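Local coordinates for serpin B3 (Homo sapiens, PDB 4ZK3), which probably inhibits proteases by the serpin trapping mechanism and, as the psoriasis-associated Pso p27, forms a compact structure that assembles into large aggregates, at residues G184-T195 with E335-A343; F200-I210 with L382-P390. All coordinates share one frame; numbering follows the deposited sequence. Where two conformers were deposited one is given.

Contact 1: residues G184-T195 with E335-A343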
# COMPACT_ATOMS: atom_id res chain seq x y z
N GLY A 184 6.39 9.25 10.69
CA GLY A 184 6.45 9.04 12.14
C GLY A 184 7.86 8.92 12.64
O GLY A 184 8.75 8.45 11.90
N GLN A 185 8.07 9.33 13.87
CA GLN A 185 9.32 9.12 14.60
C GLN A 185 9.42 7.68 15.15
O GLN A 185 8.44 7.18 15.68
CB GLN A 185 9.38 10.08 15.79
CG GLN A 185 9.39 11.58 15.45
CD GLN A 185 9.21 12.47 16.69
OE1 GLN A 185 9.64 12.13 17.79
NE2 GLN A 185 8.53 13.57 16.52
N TRP A 186 10.62 7.08 15.08
CA TRP A 186 10.92 5.83 15.78
C TRP A 186 10.70 6.11 17.21
O TRP A 186 10.97 7.21 17.66
CB TRP A 186 12.37 5.41 15.59
CG TRP A 186 12.75 5.04 14.24
CD1 TRP A 186 13.75 5.62 13.50
CD2 TRP A 186 12.13 4.07 13.36
NE1 TRP A 186 13.82 5.07 12.25
CE2 TRP A 186 12.86 4.10 12.13
CE3 TRP A 186 11.04 3.19 13.48
CZ2 TRP A 186 12.52 3.28 11.04
CZ3 TRP A 186 10.72 2.39 12.43
CH2 TRP A 186 11.45 2.43 11.21
N GLU A 187 10.22 5.12 17.93
CA GLU A 187 10.18 5.23 19.36
C GLU A 187 11.60 5.41 19.98
O GLU A 187 11.76 6.25 20.88
CB GLU A 187 9.49 4.01 19.95
CG GLU A 187 9.63 3.90 21.48
CD GLU A 187 8.84 2.73 22.02
OE1 GLU A 187 9.20 1.59 21.75
OE2 GLU A 187 7.81 2.97 22.65
N LYS A 188 12.54 4.58 19.51
CA LYS A 188 13.97 4.70 19.79
C LYS A 188 14.74 5.09 18.55
O LYS A 188 15.03 4.26 17.64
CB LYS A 188 14.49 3.39 20.29
CG LYS A 188 13.93 3.02 21.67
CD LYS A 188 14.17 1.57 22.07
CE LYS A 188 13.19 1.07 23.15
NZ LYS A 188 13.18 -0.43 23.29
N LYS A 189 15.05 6.37 18.46
CA LYS A 189 15.76 6.90 17.32
C LYS A 189 17.17 6.32 17.16
O LYS A 189 17.71 5.77 18.08
CB LYS A 189 15.81 8.39 17.38
CG LYS A 189 14.44 8.99 17.20
CD LYS A 189 14.49 10.50 17.05
CE LYS A 189 13.09 11.04 16.90
NZ LYS A 189 13.19 12.38 16.26
N PHE A 190 17.68 6.32 15.94
CA PHE A 190 19.05 5.94 15.72
C PHE A 190 19.91 7.18 15.97
O PHE A 190 19.44 8.26 15.72
CB PHE A 190 19.22 5.49 14.29
CG PHE A 190 18.57 4.16 14.00
CD1 PHE A 190 17.21 4.09 13.62
CD2 PHE A 190 19.31 2.98 14.10
CE1 PHE A 190 16.62 2.87 13.35
CE2 PHE A 190 18.71 1.74 13.83
CZ PHE A 190 17.37 1.69 13.43
N ASN A 191 21.16 7.02 16.43
CA ASN A 191 22.11 8.16 16.44
C ASN A 191 22.86 8.34 15.13
O ASN A 191 23.52 7.40 14.66
CB ASN A 191 23.11 8.00 17.57
CG ASN A 191 23.91 9.30 17.82
OD1 ASN A 191 24.30 10.01 16.88
ND2 ASN A 191 24.13 9.61 19.10
N LYS A 192 22.77 9.51 14.50
CA LYS A 192 23.49 9.70 13.23
C LYS A 192 25.00 9.49 13.39
O LYS A 192 25.70 9.08 12.44
CB LYS A 192 23.19 11.05 12.63
CG LYS A 192 21.85 11.16 11.91
CD LYS A 192 21.17 12.50 12.22
CE LYS A 192 21.66 13.64 11.36
NZ LYS A 192 20.98 13.59 10.03
N GLU A 193 25.51 9.71 14.61
CA GLU A 193 26.92 9.46 14.86
C GLU A 193 27.30 8.00 14.69
O GLU A 193 28.44 7.72 14.36
CB GLU A 193 27.35 10.00 16.23
CG GLU A 193 27.88 11.46 16.16
CD GLU A 193 27.40 12.34 17.30
OE1 GLU A 193 26.85 11.80 18.31
OE2 GLU A 193 27.56 13.59 17.19
N ASP A 194 26.33 7.10 14.87
CA ASP A 194 26.57 5.66 14.73
C ASP A 194 26.36 5.12 13.35
O ASP A 194 26.68 3.93 13.07
CB ASP A 194 25.71 4.87 15.70
CG ASP A 194 26.05 5.15 17.15
OD1 ASP A 194 27.25 5.30 17.42
OD2 ASP A 194 25.13 5.19 18.01
N THR A 195 25.86 5.95 12.44
CA THR A 195 25.66 5.49 11.10
C THR A 195 27.04 5.39 10.37
O THR A 195 27.83 6.29 10.49
CB THR A 195 24.67 6.44 10.38
OG1 THR A 195 23.39 6.37 11.05
CG2 THR A 195 24.53 6.09 8.93
N GLU A 335 10.81 6.38 2.72
CA GLU A 335 12.19 6.67 3.12
C GLU A 335 12.35 6.40 4.58
O GLU A 335 11.56 6.85 5.40
CB GLU A 335 12.57 8.14 2.84
CG GLU A 335 14.02 8.44 3.23
CD GLU A 335 14.56 9.76 2.77
OE1 GLU A 335 13.77 10.68 2.50
OE2 GLU A 335 15.80 9.86 2.71
N VAL A 336 13.43 5.73 4.92
CA VAL A 336 13.81 5.44 6.30
C VAL A 336 15.11 6.20 6.66
O VAL A 336 16.06 6.20 5.90
CB VAL A 336 13.96 3.89 6.38
CG1 VAL A 336 14.74 3.42 7.60
CG2 VAL A 336 12.56 3.28 6.36
N THR A 337 15.09 6.89 7.80
CA THR A 337 16.20 7.66 8.31
C THR A 337 16.37 7.28 9.77
O THR A 337 15.61 6.46 10.32
CB THR A 337 15.95 9.19 8.26
OG1 THR A 337 14.99 9.56 9.27
CG2 THR A 337 15.46 9.62 6.88
N GLU A 338 17.38 7.90 10.40
CA GLU A 338 17.60 7.80 11.86
C GLU A 338 16.46 8.35 12.72
O GLU A 338 16.28 7.89 13.87
CB GLU A 338 18.93 8.52 12.23
CG GLU A 338 20.18 7.86 11.65
CD GLU A 338 20.58 8.32 10.25
OE1 GLU A 338 19.78 8.97 9.54
OE2 GLU A 338 21.72 8.03 9.80
N GLU A 339 15.70 9.33 12.21
CA GLU A 339 14.58 9.91 12.98
C GLU A 339 13.29 9.08 12.96
O GLU A 339 12.56 9.03 13.97
CB GLU A 339 14.24 11.36 12.53
CG GLU A 339 15.20 12.43 13.14
CD GLU A 339 16.64 12.33 12.59
OE1 GLU A 339 16.79 12.03 11.37
OE2 GLU A 339 17.61 12.53 13.36
N GLY A 340 13.04 8.47 11.80
CA GLY A 340 11.89 7.62 11.55
C GLY A 340 11.64 7.29 10.10
O GLY A 340 12.55 6.93 9.32
N ALA A 341 10.37 7.30 9.72
CA ALA A 341 10.07 6.93 8.34
C ALA A 341 8.95 7.78 7.81
O ALA A 341 8.20 8.34 8.57
CB ALA A 341 9.76 5.44 8.25
N GLU A 342 8.88 7.89 6.50
CA GLU A 342 7.87 8.63 5.81
C GLU A 342 7.45 7.77 4.69
O GLU A 342 8.31 7.27 3.93
CB GLU A 342 8.45 9.95 5.26
CG GLU A 342 7.45 10.82 4.48
CD GLU A 342 8.08 12.17 4.04
OE1 GLU A 342 9.33 12.27 3.92
OE2 GLU A 342 7.29 13.11 3.77
N ALA A 343 6.13 7.55 4.57
CA ALA A 343 5.63 6.68 3.55
C ALA A 343 4.38 7.26 2.94
O ALA A 343 3.55 7.80 3.70
CB ALA A 343 5.36 5.29 4.11

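Contact 2: residues F200-I210 with L382-P390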
# COMPACT_ATOMS: atom_id res chain seq x y z
N PHE A 200 26.21 -3.62 1.35
CA PHE A 200 24.95 -4.30 1.29
C PHE A 200 25.09 -5.27 0.17
O PHE A 200 25.52 -4.88 -0.90
CB PHE A 200 23.79 -3.34 0.91
CG PHE A 200 22.43 -3.99 0.96
CD1 PHE A 200 21.93 -4.62 -0.14
CD2 PHE A 200 21.67 -3.95 2.12
CE1 PHE A 200 20.68 -5.19 -0.12
CE2 PHE A 200 20.42 -4.51 2.15
CZ PHE A 200 19.92 -5.15 1.04
N TRP A 201 24.76 -6.55 0.42
CA TRP A 201 24.94 -7.62 -0.57
C TRP A 201 23.59 -8.00 -1.18
O TRP A 201 22.80 -8.65 -0.52
CB TRP A 201 25.57 -8.90 0.04
CG TRP A 201 27.00 -8.85 0.65
CD1 TRP A 201 27.32 -8.63 1.96
CD2 TRP A 201 28.26 -9.14 -0.01
NE1 TRP A 201 28.69 -8.73 2.16
CE2 TRP A 201 29.29 -9.03 0.96
CE3 TRP A 201 28.62 -9.45 -1.32
CZ2 TRP A 201 30.64 -9.21 0.64
CZ3 TRP A 201 29.98 -9.63 -1.63
CH2 TRP A 201 30.96 -9.50 -0.65
N PRO A 202 23.32 -7.60 -2.42
CA PRO A 202 22.09 -8.03 -3.06
C PRO A 202 22.12 -9.49 -3.43
O PRO A 202 21.07 -10.13 -3.43
CB PRO A 202 22.00 -7.16 -4.30
CG PRO A 202 22.82 -5.96 -3.94
CD PRO A 202 23.96 -6.52 -3.18
N ASN A 203 23.33 -9.99 -3.75
CA ASN A 203 23.59 -11.41 -3.99
C ASN A 203 24.74 -11.84 -3.12
O ASN A 203 25.39 -11.01 -2.46
CB ASN A 203 23.94 -11.66 -5.46
CG ASN A 203 22.82 -11.27 -6.40
OD1 ASN A 203 21.77 -11.92 -6.44
ND2 ASN A 203 23.00 -10.17 -7.14
N LYS A 204 25.02 -13.14 -3.14
CA LYS A 204 26.12 -13.68 -2.34
C LYS A 204 27.46 -13.01 -2.69
O LYS A 204 28.27 -12.65 -1.81
CB LYS A 204 26.20 -15.21 -2.50
CG LYS A 204 24.91 -15.92 -2.08
CD LYS A 204 25.16 -17.37 -1.68
CE LYS A 204 25.82 -17.45 -0.32
NZ LYS A 204 25.83 -18.84 0.19
N ASN A 205 27.67 -12.79 -3.98
CA ASN A 205 29.01 -12.46 -4.47
C ASN A 205 29.21 -11.01 -4.97
O ASN A 205 30.14 -10.72 -5.72
CB ASN A 205 29.39 -13.48 -5.55
CG ASN A 205 29.18 -14.91 -5.06
OD1 ASN A 205 29.83 -15.37 -4.11
ND2 ASN A 205 28.25 -15.62 -5.70
N THR A 206 28.34 -10.11 -4.55
CA THR A 206 28.33 -8.72 -5.06
C THR A 206 27.89 -7.82 -3.95
O THR A 206 27.15 -8.25 -3.07
CB THR A 206 27.32 -8.58 -6.19
OG1 THR A 206 25.99 -8.67 -5.64
CG2 THR A 206 27.50 -9.73 -7.22
N TYR A 207 28.29 -6.57 -4.01
CA TYR A 207 27.91 -5.58 -2.99
C TYR A 207 27.65 -4.21 -3.62
O TYR A 207 28.10 -3.92 -4.74
CB TYR A 207 28.96 -5.48 -1.86
CG TYR A 207 30.22 -4.73 -2.15
CD1 TYR A 207 31.32 -5.38 -2.75
CD2 TYR A 207 30.36 -3.41 -1.79
CE1 TYR A 207 32.51 -4.69 -3.03
CE2 TYR A 207 31.54 -2.70 -2.06
CZ TYR A 207 32.61 -3.34 -2.66
OH TYR A 207 33.79 -2.65 -2.88
N LYS A 208 26.91 -3.39 -2.86
CA LYS A 208 26.75 -1.96 -3.09
C LYS A 208 26.98 -1.26 -1.77
O LYS A 208 26.57 -1.75 -0.73
CB LYS A 208 25.31 -1.65 -3.51
CG LYS A 208 24.95 -1.91 -4.95
CD LYS A 208 24.69 -0.58 -5.65
CE LYS A 208 23.72 -0.75 -6.78
NZ LYS A 208 23.05 0.55 -7.05
N SER A 209 27.57 -0.08 -1.79
CA SER A 209 27.72 0.70 -0.60
C SER A 209 26.37 1.29 -0.11
O SER A 209 25.44 1.49 -0.90
CB SER A 209 28.67 1.83 -0.84
OG SER A 209 28.72 2.62 0.33
N ILE A 210 26.28 1.53 1.19
CA ILE A 210 25.03 1.91 1.81
C ILE A 210 25.36 2.56 3.15
O ILE A 210 26.37 2.26 3.80
CB ILE A 210 24.09 0.66 2.03
CG1 ILE A 210 22.63 1.08 1.88
CG2 ILE A 210 24.41 -0.02 3.39
CD1 ILE A 210 21.63 -0.05 1.81
N LEU A 382 -0.59 -1.19 6.15
CA LEU A 382 -0.79 -0.00 5.32
C LEU A 382 0.15 0.03 4.10
O LEU A 382 -0.24 0.58 3.04
CB LEU A 382 -0.57 1.25 6.16
CG LEU A 382 -1.49 1.38 7.40
CD1 LEU A 382 -1.10 2.55 8.26
CD2 LEU A 382 -2.95 1.37 7.14
N PHE A 383 1.36 -0.48 4.30
CA PHE A 383 2.40 -0.43 3.28
C PHE A 383 3.22 -1.70 3.43
O PHE A 383 3.44 -2.19 4.56
CB PHE A 383 3.40 0.75 3.46
CG PHE A 383 2.77 2.15 3.45
CD1 PHE A 383 2.59 2.87 2.27
CD2 PHE A 383 2.41 2.74 4.68
CE1 PHE A 383 2.07 4.18 2.32
CE2 PHE A 383 1.83 4.00 4.73
CZ PHE A 383 1.67 4.73 3.55
N TYR A 384 3.69 -2.21 2.27
CA TYR A 384 4.42 -3.49 2.24
C TYR A 384 5.48 -3.42 1.15
O TYR A 384 5.25 -2.84 0.10
CB TYR A 384 3.47 -4.68 1.95
CG TYR A 384 4.09 -6.04 2.10
CD1 TYR A 384 4.73 -6.65 1.04
CD2 TYR A 384 4.06 -6.71 3.33
CE1 TYR A 384 5.27 -7.90 1.18
CE2 TYR A 384 4.64 -7.96 3.49
CZ TYR A 384 5.29 -8.52 2.42
OH TYR A 384 5.83 -9.78 2.54
N GLY A 385 6.62 -4.04 1.41
CA GLY A 385 7.73 -3.91 0.52
C GLY A 385 8.82 -4.92 0.62
O GLY A 385 8.90 -5.70 1.58
N ARG A 386 9.66 -4.92 -0.41
CA ARG A 386 10.87 -5.71 -0.43
C ARG A 386 12.02 -4.80 -0.84
O ARG A 386 11.91 -4.05 -1.86
CB ARG A 386 10.81 -6.83 -1.46
CG ARG A 386 12.19 -7.50 -1.64
CD ARG A 386 12.16 -8.59 -2.64
NE ARG A 386 12.15 -8.08 -3.97
CZ ARG A 386 11.70 -8.73 -5.05
NH1 ARG A 386 11.15 -9.93 -5.00
NH2 ARG A 386 11.81 -8.14 -6.23
N PHE A 387 13.04 -4.78 -0.02
CA PHE A 387 14.29 -4.06 -0.31
C PHE A 387 15.36 -5.04 -0.75
O PHE A 387 15.88 -5.77 0.07
CB PHE A 387 14.79 -3.37 0.93
CG PHE A 387 15.93 -2.41 0.66
CD1 PHE A 387 15.71 -1.25 -0.08
CD2 PHE A 387 17.24 -2.70 1.11
CE1 PHE A 387 16.75 -0.37 -0.32
CE2 PHE A 387 18.27 -1.80 0.89
CZ PHE A 387 18.02 -0.64 0.16
N SER A 388 15.68 -5.06 -2.04
CA SER A 388 16.63 -5.97 -2.64
C SER A 388 17.97 -5.32 -2.90
O SER A 388 18.99 -6.00 -2.93
CB SER A 388 16.08 -6.46 -3.98
OG SER A 388 14.87 -7.19 -3.76
N SER A 389 17.96 -4.02 -3.21
CA SER A 389 19.20 -3.27 -3.46
C SER A 389 19.04 -1.78 -3.34
O SER A 389 18.05 -1.25 -3.82
CB SER A 389 19.69 -3.52 -4.89
OG SER A 389 20.88 -2.76 -5.13
N PRO A 390 20.05 -1.09 -2.79
CA PRO A 390 20.07 0.34 -3.08
C PRO A 390 20.35 0.59 -4.56
O PRO A 390 20.71 -0.30 -5.33
CB PRO A 390 21.21 0.88 -2.20
CG PRO A 390 22.10 -0.27 -1.97
CD PRO A 390 21.31 -1.55 -2.17
OXT PRO A 390 20.18 1.71 -5.02

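Contact 1: residues G184-T195 with E335-A343
Gly184 and Ala341 form an antiparallel hydrogen-bonded pair, with Gly184 N 2.9 Å from Ala341 O and a matching bond from Ala341 N to Gly184 O. Past this pair the backbones stay joined. Trp186 N donates to Glu339 O at 3.0 Å. Phe190 N donates to Glu338 O, also at 3.0 Å. The Trp186 indole adds a side-chain bond: its NE1 lies 3.0 Å from Thr337 O, nearly along the C=O axis and close to the ring plane. This bond, with the packing on the two ring faces, restrains the indole's rotation.

These residues form the breach of the serpin fold, at the end of the central sheet. Strand 340-351, the reactive-loop segment, lies here between strands 174-185 and 325-336, as in loop-inserted serpins.

Both faces of the indole are packed. Gly340 CA sits 3.4 Å from the centroid of its five-membered ring in a CH-pi contact. Phe190 CE1 lies over the rim of the opposite face, and Val336 CG1 meets the edge at CZ2.

Thr195 OG1 donates to Glu338 OE2 at 2.7 Å, on the anti lone pair, while Glu338 OE1 forms a salt bridge with Arg286. Two lysines pack through their aliphatic chains. The Glu338 chain bends at chi2 (88°), which brings its CD to 3.5 Å from Lys192 CG, the two chains crossing at about a right angle. The extended Lys189 chain crosses Glu339, its CE 3.6 Å from Glu339 O.

Contact 2: residues F200-I210 with L382-P390
Lys208 NZ donates to Pro390 O, one oxygen of the C-terminal carboxylate, at 3.0 Å. The approach is from above the carbonyl plane, 42° out of it, and not on a lone pair. The other carboxylate oxygen, Pro390 OXT, is 3.7 Å from Lys208 NZ, a long salt bridge. The lysine chain bends at chi2 (-112°) and passes the proline on its way to the carboxylate; its CB lies 3.8 Å from Pro390 CG.

The rest of the contact is largely apolar. Phe200 CG stands anti to the backbone N (chi1 -175°), which sends the ring toward the chain end. Phe387 presents its edge to one face of that ring in an offset edge-to-face pair, with centroids 5.2 Å apart. The closest atoms of the two rings are Phe200 CZ and Phe387 CD2, at 3.6 Å. Pro390 CD packs 3.7 Å from Phe200 CD1. Ile210 CD1 touches both Pro390 CG, at 3.8 Å, and the edge of Phe387 at CE2, at 3.9 Å. Ser388 O lies at the edge of Phe200, buried by the contact and without a polar partner in the model.

The C-terminal tail thus leaves strand 380-387 and ends against the hairpin of strands 196-201 and 206-224. Phe387 also meets Phe287 of strand 276-294 and Phe369 of strand 369-375. Arg386 forms a salt bridge with Glu258 of helix 254-260.

Overall arrangement
From the N terminus the chain first reaches strand 174-185 and the loop after it, the early half of contact 1. The hairpin of strands 196-201 and 206-224 follows and supplies the early half of contact 2. After well over a hundred residues, segment 335-343 returns to close contact 1. The tail at 382-390 closes contact 2 last. The two loops therefore cross: their segments alternate along the chain. Contact 1 pairs strands within the central sheet and also fastens the loop that leads to the hairpin. Contact 2 joins that hairpin to the C-terminal strand. Their centres are about 18 Å apart, and segments 335-343 and 382-390 pack directly, with Ala343 O 3.6 Å from Phe383 CZ.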